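Local structure of amino acid ABC transporter, periplasmic amino acid-binding protein (Brucella ovis, 4Z9N) at residues V15-L29 with S79-W91. The protein binds glutathione as a periplasmic solute-binding protein and probably delivers it, or a related amino acid-type solute, to an ABC transporter for uptake. Numbering follows the deposited sequence.
With GSH (glutathione), chain U.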
loop_
_atom_site.group_PDB
_atom_site.type_symbol
_atom_site.label_atom_id
_atom_site.label_comp_id
_atom_site.label_asym_id
_atom_site.label_seq_id
_atom_site.Cartn_x
_atom_site.Cartn_y
_atom_site.Cartn_z
ATOM N N VAL D 15 -15.307 -9.225 -19.144
ATOM C CA VAL D 15 -14.776 -8.038 -19.802
ATOM C C VAL D 15 -14.244 -8.388 -21.203
ATOM O O VAL D 15 -14.533 -7.696 -22.177
ATOM C CB VAL D 15 -13.685 -7.368 -18.926
ATOM C CG1 VAL D 15 -12.880 -6.362 -19.743
ATOM C CG2 VAL D 15 -14.328 -6.710 -17.693
ATOM N N LYS D 16 -13.479 -9.470 -21.315
ATOM C CA LYS D 16 -12.959 -9.857 -22.619
ATOM C C LYS D 16 -14.089 -10.280 -23.548
ATOM O O LYS D 16 -14.071 -9.963 -24.731
ATOM C CB LYS D 16 -11.929 -10.977 -22.504
ATOM C CG LYS D 16 -10.724 -10.597 -21.678
ATOM C CD LYS D 16 -9.899 -11.803 -21.287
ATOM C CE LYS D 16 -9.045 -12.264 -22.443
ATOM N NZ LYS D 16 -8.717 -13.715 -22.342
ATOM N N ALA D 17 -15.073 -10.982 -22.998
ATOM C CA ALA D 17 -16.226 -11.421 -23.781
ATOM C C ALA D 17 -17.040 -10.255 -24.352
ATOM O O ALA D 17 -17.471 -10.315 -25.497
ATOM C CB ALA D 17 -17.116 -12.314 -22.941
ATOM N N LYS D 18 -17.269 -9.197 -23.575
ATOM C CA LYS D 18 -18.078 -8.103 -24.103
ATOM C C LYS D 18 -17.205 -7.181 -24.958
ATOM O O LYS D 18 -17.713 -6.441 -25.809
ATOM C CB LYS D 18 -18.782 -7.336 -22.985
ATOM C CG LYS D 18 -17.892 -6.530 -22.081
ATOM C CD LYS D 18 -18.694 -5.973 -20.893
ATOM C CE LYS D 18 -17.803 -5.109 -19.998
ATOM N NZ LYS D 18 -18.506 -4.624 -18.775
ATOM N N GLY D 19 -15.893 -7.259 -24.758
ATOM C CA GLY D 19 -14.936 -6.617 -25.647
ATOM C C GLY D 19 -14.512 -5.209 -25.277
ATOM O O GLY D 19 -13.885 -4.503 -26.066
ATOM N N PHE D 20 -14.852 -4.799 -24.065
ATOM C CA PHE D 20 -14.458 -3.491 -23.566
ATOM C C PHE D 20 -14.570 -3.498 -22.051
ATOM O O PHE D 20 -15.168 -4.408 -21.470
ATOM C CB PHE D 20 -15.338 -2.388 -24.164
ATOM C CG PHE D 20 -16.783 -2.508 -23.788
ATOM C CD1 PHE D 20 -17.268 -1.901 -22.640
ATOM C CD2 PHE D 20 -17.661 -3.224 -24.580
ATOM C CE1 PHE D 20 -18.595 -2.015 -22.285
ATOM C CE2 PHE D 20 -19.001 -3.338 -24.230
ATOM C CZ PHE D 20 -19.465 -2.732 -23.086
ATOM N N LEU D 21 -14.028 -2.461 -21.428
ATOM C CA LEU D 21 -14.076 -2.289 -19.984
ATOM C C LEU D 21 -15.112 -1.216 -19.617
ATOM O O LEU D 21 -15.121 -0.139 -20.207
ATOM C CB LEU D 21 -12.679 -1.913 -19.481
ATOM C CG LEU D 21 -12.456 -1.545 -18.013
ATOM C CD1 LEU D 21 -12.620 -2.757 -17.111
ATOM C CD2 LEU D 21 -11.069 -0.939 -17.826
ATOM N N GLN D 22 -16.002 -1.510 -18.673
ATOM C CA GLN D 22 -16.981 -0.514 -18.225
ATOM C C GLN D 22 -16.482 0.133 -16.932
ATOM O O GLN D 22 -16.360 -0.549 -15.925
ATOM C CB GLN D 22 -18.351 -1.163 -17.999
ATOM C CG GLN D 22 -19.529 -0.199 -17.801
ATOM C CD GLN D 22 -19.931 0.524 -19.078
ATOM O OE1 GLN D 22 -20.089 -0.097 -20.136
ATOM N NE2 GLN D 22 -20.147 1.829 -18.977
ATOM N N CYS D 23 -16.210 1.440 -16.953
ATOM C CA CYS D 23 -15.617 2.121 -15.784
ATOM C C CYS D 23 -16.494 3.185 -15.134
ATOM O O CYS D 23 -17.087 4.027 -15.822
ATOM C CB CYS D 23 -14.307 2.786 -16.190
ATOM S SG CYS D 23 -13.063 1.642 -16.781
ATOM N N GLY D 24 -16.561 3.170 -13.807
ATOM C CA GLY D 24 -17.207 4.257 -13.098
ATOM C C GLY D 24 -16.251 5.425 -12.886
ATOM O O GLY D 24 -15.186 5.256 -12.277
ATOM N N VAL D 25 -16.625 6.608 -13.375
ATOM C CA VAL D 25 -15.772 7.793 -13.263
ATOM C C VAL D 25 -16.572 8.996 -12.774
ATOM O O VAL D 25 -17.773 8.894 -12.523
ATOM C CB VAL D 25 -15.066 8.118 -14.601
ATOM C CG1 VAL D 25 -14.163 6.963 -15.032
ATOM C CG2 VAL D 25 -16.077 8.416 -15.698
ATOM N N ASN D 26 -15.884 10.129 -12.646
ATOM C CA ASN D 26 -16.484 11.360 -12.148
ATOM C C ASN D 26 -17.515 11.907 -13.143
ATOM O O ASN D 26 -17.473 11.576 -14.331
ATOM C CB ASN D 26 -15.389 12.397 -11.883
ATOM C CG ASN D 26 -15.799 13.414 -10.849
ATOM O OD1 ASN D 26 -16.611 14.304 -11.140
ATOM N ND2 ASN D 26 -15.227 13.317 -9.639
ATOM N N THR D 27 -18.461 12.719 -12.673
ATOM C CA THR D 27 -19.352 13.394 -13.621
ATOM C C THR D 27 -18.598 14.501 -14.364
ATOM O O THR D 27 -18.966 14.878 -15.479
ATOM C CB THR D 27 -20.581 14.000 -12.937
ATOM O OG1 THR D 27 -20.152 14.976 -11.987
ATOM C CG2 THR D 27 -21.366 12.922 -12.229
ATOM N N GLY D 28 -17.559 15.038 -13.742
ATOM C CA GLY D 28 -16.804 16.114 -14.356
ATOM C C GLY D 28 -15.918 16.881 -13.397
ATOM O O GLY D 28 -16.368 17.809 -12.717
ATOM N N LEU D 29 -14.650 16.496 -13.362
ATOM C CA LEU D 29 -13.658 17.100 -12.476
ATOM C C LEU D 29 -12.368 17.302 -13.263
ATOM O O LEU D 29 -11.719 16.325 -13.648
ATOM C CB LEU D 29 -13.422 16.215 -11.241
ATOM C CG LEU D 29 -12.379 16.707 -10.247
ATOM C CD1 LEU D 29 -12.757 18.083 -9.745
ATOM C CD2 LEU D 29 -12.230 15.727 -9.078
ATOM N N SER D 79 -23.608 -3.324 -8.059
ATOM C CA SER D 79 -24.665 -3.909 -8.874
ATOM C C SER D 79 -24.075 -4.629 -10.084
ATOM O O SER D 79 -24.748 -5.424 -10.742
ATOM C CB SER D 79 -25.642 -2.831 -9.335
ATOM O OG SER D 79 -25.071 -2.072 -10.397
ATOM N N GLY D 80 -22.818 -4.338 -10.383
ATOM C CA GLY D 80 -22.194 -4.891 -11.570
ATOM C C GLY D 80 -22.296 -3.985 -12.784
ATOM O O GLY D 80 -21.833 -4.341 -13.871
ATOM N N GLU D 81 -22.893 -2.808 -12.610
ATOM C CA GLU D 81 -23.072 -1.910 -13.745
ATOM C C GLU D 81 -21.702 -1.450 -14.254
ATOM O O GLU D 81 -21.514 -1.298 -15.462
ATOM C CB GLU D 81 -23.942 -0.705 -13.383
ATOM C CG GLU D 81 -23.914 0.413 -14.436
ATOM C CD GLU D 81 -24.794 1.606 -14.086
ATOM O OE1 GLU D 81 -24.840 2.562 -14.899
ATOM O OE2 GLU D 81 -25.429 1.588 -13.008
ATOM N N VAL D 82 -20.755 -1.236 -13.339
ATOM C CA VAL D 82 -19.373 -0.975 -13.748
ATOM C C VAL D 82 -18.469 -2.075 -13.216
ATOM O O VAL D 82 -18.761 -2.702 -12.192
ATOM C CB VAL D 82 -18.856 0.426 -13.293
ATOM C CG1 VAL D 82 -19.728 1.533 -13.880
ATOM C CG2 VAL D 82 -18.770 0.531 -11.761
ATOM N N ASP D 83 -17.367 -2.290 -13.924
ATOM C CA ASP D 83 -16.396 -3.326 -13.597
ATOM C C ASP D 83 -15.362 -2.834 -12.580
ATOM O O ASP D 83 -14.782 -3.629 -11.846
ATOM C CB ASP D 83 -15.682 -3.792 -14.874
ATOM C CG ASP D 83 -16.653 -4.287 -15.936
ATOM O OD1 ASP D 83 -17.535 -5.108 -15.611
ATOM O OD2 ASP D 83 -16.539 -3.843 -17.096
ATOM N N VAL D 84 -15.131 -1.525 -12.558
ATOM C CA VAL D 84 -14.140 -0.901 -11.679
ATOM C C VAL D 84 -14.555 0.552 -11.450
ATOM O O VAL D 84 -15.205 1.166 -12.303
ATOM C CB VAL D 84 -12.697 -0.989 -12.279
ATOM C CG1 VAL D 84 -12.608 -0.241 -13.606
ATOM C CG2 VAL D 84 -11.626 -0.491 -11.280
ATOM N N LEU D 85 -14.204 1.079 -10.283
ATOM C CA LEU D 85 -14.484 2.462 -9.932
ATOM C C LEU D 85 -13.174 3.185 -9.695
ATOM O O LEU D 85 -12.441 2.850 -8.771
ATOM C CB LEU D 85 -15.367 2.542 -8.684
ATOM C CG LEU D 85 -15.683 3.941 -8.160
ATOM C CD1 LEU D 85 -16.646 4.688 -9.115
ATOM C CD2 LEU D 85 -16.307 3.843 -6.751
ATOM N N ILE D 86 -12.865 4.147 -10.552
ATOM C CA ILE D 86 -11.634 4.911 -10.429
ATOM C C ILE D 86 -12.068 6.358 -10.475
ATOM O O ILE D 86 -12.273 6.910 -11.539
ATOM C CB ILE D 86 -10.633 4.561 -11.523
ATOM C CG1 ILE D 86 -10.387 3.054 -11.513
ATOM C CG2 ILE D 86 -9.297 5.289 -11.261
ATOM C CD1 ILE D 86 -9.428 2.555 -12.582
ATOM N N ARG D 87 -12.257 6.953 -9.304
ATOM C CA ARG D 87 -13.006 8.197 -9.230
ATOM C C ARG D 87 -12.754 8.909 -7.909
ATOM O O ARG D 87 -13.681 9.087 -7.122
ATOM C CB ARG D 87 -14.509 7.900 -9.422
ATOM C CG ARG D 87 -15.451 9.117 -9.413
ATOM C CD ARG D 87 -16.753 8.767 -8.721
ATOM N NE ARG D 87 -17.590 9.935 -8.429
ATOM C CZ ARG D 87 -17.376 10.760 -7.404
ATOM N NH1 ARG D 87 -16.325 10.580 -6.611
ATOM N NH2 ARG D 87 -18.196 11.789 -7.197
ATOM N N ASN D 88 -11.504 9.327 -7.690
ATOM C CA ASN D 88 -11.122 10.143 -6.525
ATOM C C ASN D 88 -11.867 9.707 -5.264
ATOM O O ASN D 88 -12.376 10.531 -4.513
ATOM C CB ASN D 88 -11.333 11.678 -6.801
ATOM C CG ASN D 88 -12.743 12.047 -7.337
ATOM O OD1 ASN D 88 -13.147 11.646 -8.439
ATOM N ND2 ASN D 88 -13.464 12.880 -6.574
ATOM N N THR D 89 -11.891 8.394 -5.046
ATOM C CA THR D 89 -12.682 7.766 -3.996
ATOM C C THR D 89 -11.785 7.244 -2.875
ATOM O O THR D 89 -10.933 6.375 -3.080
ATOM C CB THR D 89 -13.531 6.620 -4.568
ATOM O OG1 THR D 89 -14.599 7.145 -5.382
ATOM C CG2 THR D 89 -14.079 5.756 -3.457
ATOM N N THR D 90 -11.980 7.786 -1.680
ATOM C CA THR D 90 -11.081 7.491 -0.569
ATOM C C THR D 90 -11.259 6.069 -0.020
ATOM O O THR D 90 -12.369 5.621 0.243
ATOM C CB THR D 90 -11.285 8.521 0.557
ATOM O OG1 THR D 90 -10.988 9.829 0.053
ATOM C CG2 THR D 90 -10.381 8.205 1.751
ATOM N N TRP D 91 -10.147 5.353 0.106
ATOM C CA TRP D 91 -10.102 4.075 0.824
ATOM C C TRP D 91 -10.239 4.321 2.325
ATOM O O TRP D 91 -9.382 4.976 2.925
ATOM C CB TRP D 91 -8.777 3.372 0.534
ATOM C CG TRP D 91 -8.631 1.943 1.003
ATOM C CD1 TRP D 91 -9.407 1.243 1.902
ATOM C CD2 TRP D 91 -7.622 1.054 0.563
ATOM N NE1 TRP D 91 -8.929 -0.056 2.021
ATOM C CE2 TRP D 91 -7.821 -0.179 1.216
ATOM C CE3 TRP D 91 -6.552 1.182 -0.331
ATOM C CZ2 TRP D 91 -6.997 -1.272 0.992
ATOM C CZ3 TRP D 91 -5.736 0.100 -0.545
ATOM C CH2 TRP D 91 -5.968 -1.118 0.101
HETATM N N1 GSH U . -12.481 11.567 -1.807
HETATM C CA1 GSH U . -13.743 11.953 -1.174
HETATM C C1 GSH U . -14.594 10.699 -0.987
HETATM O O11 GSH U . -15.666 10.779 -0.324
HETATM O O12 GSH U . -14.243 9.597 -1.492
HETATM C CB1 GSH U . -14.540 12.949 -2.033
HETATM C CG1 GSH U . -14.845 12.298 -3.396
HETATM C CD1 GSH U . -15.844 13.174 -4.145
HETATM O OE1 GSH U . -16.885 12.745 -4.537
HETATM N N2 GSH U . -15.488 14.552 -4.383
HETATM C CA2 GSH U . -16.452 15.389 -5.074
HETATM C C2 GSH U . -16.731 14.895 -6.501
HETATM O O2 GSH U . -16.012 14.161 -7.100
HETATM C CB2 GSH U . -16.030 16.860 -5.007
HETATM S SG2 GSH U . -14.567 17.205 -6.024
HETATM N N3 GSH U . -17.975 15.331 -7.101
HETATM C CA3 GSH U . -18.314 14.907 -8.432
HETATM C C3 GSH U . -19.725 14.318 -8.406
HETATM O O31 GSH U . -20.311 14.108 -9.500
HETATM O O32 GSH U . -20.290 14.031 -7.306
HETATM O O HOH W 1 -13.058 9.431 -12.394
#
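Asp83 and Lys18 approach from opposite directions and close a salt bridge, Lys18 NZ meeting Asp83 OD2 at 2.7 Å on the syn side of the carboxylate. Asp83 OD2 also accepts from Gln22 N (2.9 Å) on its anti side, 22° out of plane, so two donors fix the rotation of the group. Val15 CG2 touches the carboxylate at OD2, Leu21 CD1 slides past CB of the same residue, and Asp83 N donates a hydrogen bond back to Gln22 O. Farther on, Gly24 N donates to Val84 O at 2.8 Å and Gly24 O receives Ile86 N. These two bonds set 84-85 parallel to the central strand 21-25, which has 63-67 along its other edge: the 2-1-3 order with which the sheet of a periplasmic binding protein lobe begins. On one face of the sheet Cys23 SG packs on Val84 CG1; on the other, Leu85 CD1 reaches Gly24 O. Toward the glutathione pocket, both segments supply ligand-binding residues. Asn26 and Asn88 cross at about a right angle, their amide planes 25° apart; Asn26 ND2 donates to Asn88 OD1 (2.9 Å), and both ND2 groups converge on GSH O2. Asn26 ND2 also sits over the centre of one guanidinium face of Arg87. Arg87 turns CG away from its own amide nitrogen (chi1 -178°), which lays that carbon against Asn26 N (3.4 Å), while NH1 and NH2 both donate to GSH OE1 and NE is held by Leu68 O.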